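Local atomic coordinates of 30-kDa cleavage and polyadenylation specificity factor 30 (Arabidopsis thaliana, PDB entry 5ZUU), a protein that recognises m6A-modified RNA through its YTH domain and, within the cleavage and polyadenylation specificity factor complex, takes part in mRNA 3'-end formation and poly(A) site selection. Residues 114-126 / 131-144. Sequence-based numbering, arbitrary orientation.
Sequences SFHKTRNLRNPYN and VKISRDCQELEPSV. With nucleotides of chain F.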
# COMPACT_ATOMS: atom_id res chain seq x y z
N SER A 114 7.84 6.63 -10.70
CA SER A 114 7.67 6.24 -12.10
C SER A 114 8.14 4.81 -12.37
O SER A 114 9.15 4.37 -11.83
CB SER A 114 8.52 7.19 -12.96
OG SER A 114 8.61 6.69 -14.26
N PHE A 115 7.40 4.12 -13.22
CA PHE A 115 7.73 2.76 -13.66
C PHE A 115 9.08 2.72 -14.42
O PHE A 115 9.77 1.69 -14.41
CB PHE A 115 6.63 2.16 -14.60
CG PHE A 115 5.29 1.82 -13.93
CD1 PHE A 115 5.14 1.68 -12.57
CD2 PHE A 115 4.14 1.60 -14.73
CE1 PHE A 115 3.91 1.38 -12.00
CE2 PHE A 115 2.91 1.29 -14.14
CZ PHE A 115 2.81 1.16 -12.78
N HIS A 116 9.41 3.80 -15.10
CA HIS A 116 10.72 3.95 -15.80
C HIS A 116 11.82 3.65 -14.81
O HIS A 116 12.78 2.87 -15.10
CB HIS A 116 10.86 5.37 -16.37
CG HIS A 116 12.01 5.50 -17.33
ND1 HIS A 116 12.17 4.65 -18.42
CD2 HIS A 116 13.10 6.31 -17.31
CE1 HIS A 116 13.30 4.96 -19.04
NE2 HIS A 116 13.86 5.98 -18.40
N LYS A 117 11.65 4.18 -13.61
CA LYS A 117 12.64 4.00 -12.56
C LYS A 117 12.71 2.62 -11.94
O LYS A 117 13.68 2.33 -11.30
CB LYS A 117 12.48 5.03 -11.46
CG LYS A 117 12.84 6.40 -11.94
CD LYS A 117 12.51 7.36 -10.82
CE LYS A 117 12.65 8.81 -11.24
NZ LYS A 117 11.92 9.58 -10.17
N THR A 118 11.71 1.78 -12.15
CA THR A 118 11.68 0.41 -11.72
C THR A 118 11.93 -0.58 -12.81
O THR A 118 11.72 -1.77 -12.60
CB THR A 118 10.32 0.04 -11.08
OG1 THR A 118 9.33 -0.12 -12.09
CG2 THR A 118 9.86 1.07 -10.16
N ARG A 119 12.41 -0.14 -13.95
CA ARG A 119 12.40 -0.97 -15.16
C ARG A 119 13.47 -2.07 -15.13
O ARG A 119 13.38 -2.99 -15.92
CB ARG A 119 12.55 -0.11 -16.43
CG ARG A 119 13.93 0.56 -16.66
CD ARG A 119 13.84 1.50 -17.90
NE ARG A 119 15.11 2.11 -18.25
CZ ARG A 119 15.71 3.10 -17.58
NH1 ARG A 119 15.21 3.63 -16.44
NH2 ARG A 119 16.85 3.57 -18.02
N ASN A 120 14.45 -1.99 -14.25
CA ASN A 120 15.43 -3.09 -14.13
C ASN A 120 15.07 -4.08 -13.03
O ASN A 120 15.88 -4.94 -12.67
CB ASN A 120 16.84 -2.52 -14.03
CG ASN A 120 17.08 -1.78 -12.74
OD1 ASN A 120 16.09 -1.34 -12.14
ND2 ASN A 120 18.35 -1.63 -12.32
N LEU A 121 13.85 -4.00 -12.49
CA LEU A 121 13.45 -4.84 -11.39
C LEU A 121 12.39 -5.78 -11.87
O LEU A 121 11.34 -5.35 -12.30
CB LEU A 121 12.84 -4.04 -10.23
CG LEU A 121 13.54 -3.79 -8.96
CD1 LEU A 121 12.57 -3.40 -7.83
CD2 LEU A 121 14.26 -5.05 -8.55
N ARG A 122 12.63 -7.08 -11.69
CA ARG A 122 11.69 -8.13 -12.06
C ARG A 122 11.31 -9.01 -10.89
O ARG A 122 12.07 -9.12 -9.95
CB ARG A 122 12.25 -8.96 -13.19
CG ARG A 122 12.28 -8.17 -14.47
CD ARG A 122 13.16 -8.87 -15.53
NE ARG A 122 13.06 -8.14 -16.78
CZ ARG A 122 12.34 -8.50 -17.82
NH1 ARG A 122 11.63 -9.61 -17.79
NH2 ARG A 122 12.34 -7.74 -18.93
N ASN A 123 10.12 -9.62 -10.99
CA ASN A 123 9.53 -10.44 -9.92
C ASN A 123 9.47 -11.95 -10.30
O ASN A 123 8.61 -12.34 -11.08
CB ASN A 123 8.11 -9.99 -9.66
CG ASN A 123 7.49 -10.71 -8.50
OD1 ASN A 123 8.15 -11.48 -7.79
ND2 ASN A 123 6.17 -10.50 -8.30
N PRO A 124 10.34 -12.79 -9.70
CA PRO A 124 10.32 -14.28 -9.85
C PRO A 124 8.96 -14.92 -9.58
O PRO A 124 8.64 -15.89 -10.19
CB PRO A 124 11.35 -14.77 -8.83
CG PRO A 124 12.28 -13.64 -8.65
CD PRO A 124 11.46 -12.37 -8.86
N TYR A 125 8.16 -14.33 -8.70
CA TYR A 125 6.84 -14.85 -8.42
C TYR A 125 5.85 -14.57 -9.53
O TYR A 125 4.75 -15.05 -9.50
CB TYR A 125 6.29 -14.25 -7.11
CG TYR A 125 6.95 -14.70 -5.82
CD1 TYR A 125 7.94 -15.71 -5.76
CD2 TYR A 125 6.49 -14.18 -4.61
CE1 TYR A 125 8.44 -16.14 -4.55
CE2 TYR A 125 6.98 -14.59 -3.41
CZ TYR A 125 7.94 -15.57 -3.38
OH TYR A 125 8.43 -15.87 -2.17
N ASN A 126 6.16 -13.70 -10.47
CA ASN A 126 5.28 -13.48 -11.59
C ASN A 126 6.07 -13.69 -12.88
O ASN A 126 6.16 -12.81 -13.70
CB ASN A 126 4.68 -12.07 -11.53
CG ASN A 126 3.63 -11.85 -12.60
OD1 ASN A 126 2.94 -12.81 -12.93
ND2 ASN A 126 3.47 -10.66 -13.12
N VAL A 131 8.37 -5.58 -12.50
CA VAL A 131 7.39 -5.38 -11.42
C VAL A 131 6.21 -4.48 -11.74
O VAL A 131 5.19 -4.57 -11.07
CB VAL A 131 8.05 -4.87 -10.15
CG1 VAL A 131 9.08 -5.88 -9.66
CG2 VAL A 131 8.71 -3.49 -10.36
N LYS A 132 6.34 -3.58 -12.74
CA LYS A 132 5.19 -2.78 -13.20
C LYS A 132 4.01 -3.62 -13.69
O LYS A 132 2.88 -3.18 -13.57
CB LYS A 132 5.56 -1.73 -14.25
CG LYS A 132 6.01 -2.25 -15.60
CD LYS A 132 5.78 -1.22 -16.66
CE LYS A 132 6.33 -1.69 -18.00
NZ LYS A 132 6.16 -0.55 -18.94
N ILE A 133 4.31 -4.81 -14.24
CA ILE A 133 3.30 -5.81 -14.66
C ILE A 133 2.91 -6.66 -13.46
O ILE A 133 3.48 -7.72 -13.21
CB ILE A 133 3.84 -6.70 -15.82
CG1 ILE A 133 4.45 -5.80 -16.88
CG2 ILE A 133 2.72 -7.59 -16.39
CD1 ILE A 133 4.72 -6.44 -18.22
N SER A 134 2.05 -6.10 -12.65
CA SER A 134 1.59 -6.66 -11.39
C SER A 134 0.10 -6.43 -11.31
O SER A 134 -0.34 -5.28 -11.39
CB SER A 134 2.31 -6.01 -10.20
OG SER A 134 3.65 -6.43 -10.11
N ARG A 135 -0.69 -7.51 -11.28
CA ARG A 135 -2.13 -7.42 -10.98
C ARG A 135 -2.33 -7.14 -9.51
O ARG A 135 -1.41 -7.22 -8.71
CB ARG A 135 -2.88 -8.69 -11.45
CG ARG A 135 -2.97 -8.81 -12.98
CD ARG A 135 -4.07 -9.78 -13.47
NE ARG A 135 -4.55 -9.70 -14.90
CZ ARG A 135 -3.84 -10.14 -15.91
NH1 ARG A 135 -4.28 -10.11 -17.14
NH2 ARG A 135 -2.62 -10.59 -15.69
N ASP A 136 -3.57 -6.86 -9.14
CA ASP A 136 -3.94 -6.56 -7.76
C ASP A 136 -3.59 -7.74 -6.85
O ASP A 136 -3.96 -8.89 -7.11
CB ASP A 136 -5.44 -6.21 -7.74
CG ASP A 136 -5.94 -5.72 -6.37
OD1 ASP A 136 -5.22 -4.96 -5.67
OD2 ASP A 136 -7.09 -6.12 -5.99
N CYS A 137 -2.87 -7.44 -5.77
CA CYS A 137 -2.39 -8.37 -4.76
C CYS A 137 -1.41 -9.42 -5.24
O CYS A 137 -1.29 -10.48 -4.67
CB CYS A 137 -3.54 -8.95 -3.91
SG CYS A 137 -4.45 -7.68 -2.97
N GLN A 138 -0.72 -9.14 -6.32
CA GLN A 138 0.43 -9.97 -6.70
C GLN A 138 1.56 -9.83 -5.65
O GLN A 138 2.03 -8.72 -5.30
CB GLN A 138 0.92 -9.55 -8.07
CG GLN A 138 2.31 -10.04 -8.42
CD GLN A 138 2.22 -11.49 -8.75
OE1 GLN A 138 1.58 -11.83 -9.75
NE2 GLN A 138 2.73 -12.34 -7.87
N GLU A 139 2.00 -10.95 -5.11
CA GLU A 139 3.12 -10.96 -4.16
C GLU A 139 4.45 -10.68 -4.87
O GLU A 139 4.69 -11.18 -5.97
CB GLU A 139 3.20 -12.30 -3.37
CG GLU A 139 4.12 -12.12 -2.16
CD GLU A 139 4.21 -13.24 -1.17
OE1 GLU A 139 4.97 -13.12 -0.18
OE2 GLU A 139 3.47 -14.23 -1.33
N LEU A 140 5.29 -9.85 -4.26
CA LEU A 140 6.64 -9.64 -4.73
C LEU A 140 7.51 -10.62 -3.97
O LEU A 140 7.40 -10.74 -2.73
CB LEU A 140 7.11 -8.16 -4.52
CG LEU A 140 6.21 -7.16 -5.28
CD1 LEU A 140 6.28 -5.75 -4.72
CD2 LEU A 140 6.56 -7.09 -6.74
N GLU A 141 8.36 -11.34 -4.70
CA GLU A 141 9.47 -12.09 -4.10
C GLU A 141 10.17 -11.13 -3.10
O GLU A 141 10.42 -9.96 -3.43
CB GLU A 141 10.44 -12.57 -5.20
CG GLU A 141 11.51 -13.58 -4.77
CD GLU A 141 12.55 -13.02 -3.80
OE1 GLU A 141 12.97 -11.84 -3.89
OE2 GLU A 141 12.88 -13.77 -2.88
N PRO A 142 10.44 -11.58 -1.88
CA PRO A 142 10.59 -10.53 -0.85
C PRO A 142 11.82 -9.66 -0.95
O PRO A 142 11.81 -8.49 -0.49
CB PRO A 142 10.58 -11.30 0.47
CG PRO A 142 10.71 -12.75 0.09
CD PRO A 142 10.12 -12.87 -1.27
N SER A 143 12.86 -10.21 -1.54
CA SER A 143 14.05 -9.41 -1.83
C SER A 143 13.77 -8.38 -2.90
O SER A 143 14.24 -7.25 -2.77
CB SER A 143 15.25 -10.26 -2.26
OG SER A 143 15.75 -10.96 -1.15
N VAL A 144 12.97 -8.73 -3.89
CA VAL A 144 12.57 -7.75 -4.87
C VAL A 144 11.60 -6.69 -4.27
O VAL A 144 11.70 -5.52 -4.59
CB VAL A 144 11.94 -8.44 -6.06
CG1 VAL A 144 11.36 -7.45 -7.04
CG2 VAL A 144 12.98 -9.29 -6.77
P C F 6 -5.98 -5.32 -12.02
OP1 C F 6 -6.22 -5.71 -13.41
OP2 C F 6 -5.73 -6.38 -11.00
O5' C F 6 -4.70 -4.35 -11.96
C5' C F 6 -4.24 -3.70 -13.15
C4' C F 6 -2.86 -4.19 -13.51
O4' C F 6 -2.92 -5.58 -13.89
C3' C F 6 -2.19 -3.48 -14.69
O3' C F 6 -1.58 -2.28 -14.24
C2' C F 6 -1.21 -4.53 -15.14
O2' C F 6 -0.04 -4.57 -14.34
C1' C F 6 -2.04 -5.80 -14.98
N1 C F 6 -2.85 -6.18 -16.16
C2 C F 6 -2.19 -6.67 -17.29
O2 C F 6 -0.96 -6.72 -17.29
N3 C F 6 -2.92 -7.09 -18.35
C4 C F 6 -4.25 -7.06 -18.30
N4 C F 6 -4.92 -7.47 -19.37
C5 C F 6 -4.96 -6.57 -17.16
C6 C F 6 -4.22 -6.15 -16.12
P U F 7 -1.50 -1.00 -15.15
OP1 U F 7 -0.95 0.06 -14.33
OP2 U F 7 -2.73 -0.78 -15.84
O5' U F 7 -0.43 -1.37 -16.27
C5' U F 7 0.93 -1.55 -15.88
C4' U F 7 1.71 -2.12 -17.02
O4' U F 7 1.16 -3.40 -17.41
C3' U F 7 1.66 -1.28 -18.28
O3' U F 7 2.72 -0.35 -18.19
C2' U F 7 1.92 -2.30 -19.36
O2' U F 7 3.27 -2.70 -19.41
C1' U F 7 1.13 -3.48 -18.83
N1 U F 7 -0.27 -3.58 -19.27
C2 U F 7 -0.53 -4.14 -20.51
O2 U F 7 0.35 -4.43 -21.31
N3 U F 7 -1.86 -4.32 -20.79
C4 U F 7 -2.93 -4.04 -19.96
O4 U F 7 -4.07 -4.30 -20.34
C5 U F 7 -2.58 -3.45 -18.70
C6 U F 7 -1.29 -3.27 -18.40
P A F 8 2.53 1.12 -18.67
OP1 A F 8 3.74 1.89 -18.22
OP2 A F 8 1.18 1.60 -18.29
O5' A F 8 2.90 0.99 -20.19
C5' A F 8 1.90 0.88 -21.10
C4' A F 8 2.43 0.21 -22.33
O4' A F 8 1.98 -1.17 -22.32
C3' A F 8 1.83 0.86 -23.57
O3' A F 8 2.76 1.80 -24.09
C2' A F 8 1.36 -0.31 -24.40
O2' A F 8 2.35 -0.95 -25.19
C1' A F 8 0.98 -1.31 -23.30
N9 A F 8 -0.37 -1.22 -22.71
C8 A F 8 -0.83 -0.82 -21.47
N7 A F 8 -2.12 -0.99 -21.30
C5 A F 8 -2.54 -1.54 -22.51
C6 A F 8 -3.79 -1.96 -22.97
N6 A F 8 -4.91 -1.88 -22.24
N1 A F 8 -3.87 -2.43 -24.23
C2 A F 8 -2.75 -2.52 -24.96
N3 A F 8 -1.51 -2.17 -24.63
C4 A F 8 -1.47 -1.69 -23.38
O HOH W 1 9.02 -2.36 -13.78
O HOH W 2 5.13 -8.53 -9.92
O HOH W 3 7.25 -14.80 -0.09
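Asn123 ties residues 114-126 to the edge strand 138-140 through its buried amide. Its CB lies beside Val131 CG1, and with CG anti to the backbone N (chi1 -175°) the amide is carried over to the strand. There Asn123 OD1 accepts Glu141 N at 3.1 Å in an almost straight bond, while Tyr125 N, closing an Asx turn, reaches the same oxygen from the opposite face of the amide plane. Asn123 ND2 gives one proton to Glu139 O (2.8 Å), which lies close to the amide plane, and another to a water held by Ser134 OG. With four bonds gripping it, the amide has its flip fixed. Gln138 NE2 also donates to Glu139 O, along a lone pair in the carbonyl plane.

The Tyr125 ring lies flat over the backbone of Glu141, whose CA sits 3.7 Å from the ring centroid in a CH-pi contact. Tyr125 OH shares a water with Glu139 OE1, an oxygen that also pairs with Arg18. Glu141 turns its own carboxylate back to cap helix 142-154, OE1 accepting Val144 N. Val131 N donates to Leu121 O at 3.0 Å.

At the RNA end, Lys132 CB rests over one face of Phe115, 3.7 Å from the centroid, and Lys132 NZ lies 3.5 Å from A8 OP1 of chain F. Further along, Asp136 N donates to C6 OP2 of chain F (2.9 Å), and the cytosine of C6 lies over one face of the Arg135 guanidinium, toward its rim. In this YTH domain the 114-126 segment is thus fastened to the edge strand and the start of helix 142-154, while the loop leading into that strand, with Phe115 beside it, lines the bound RNA.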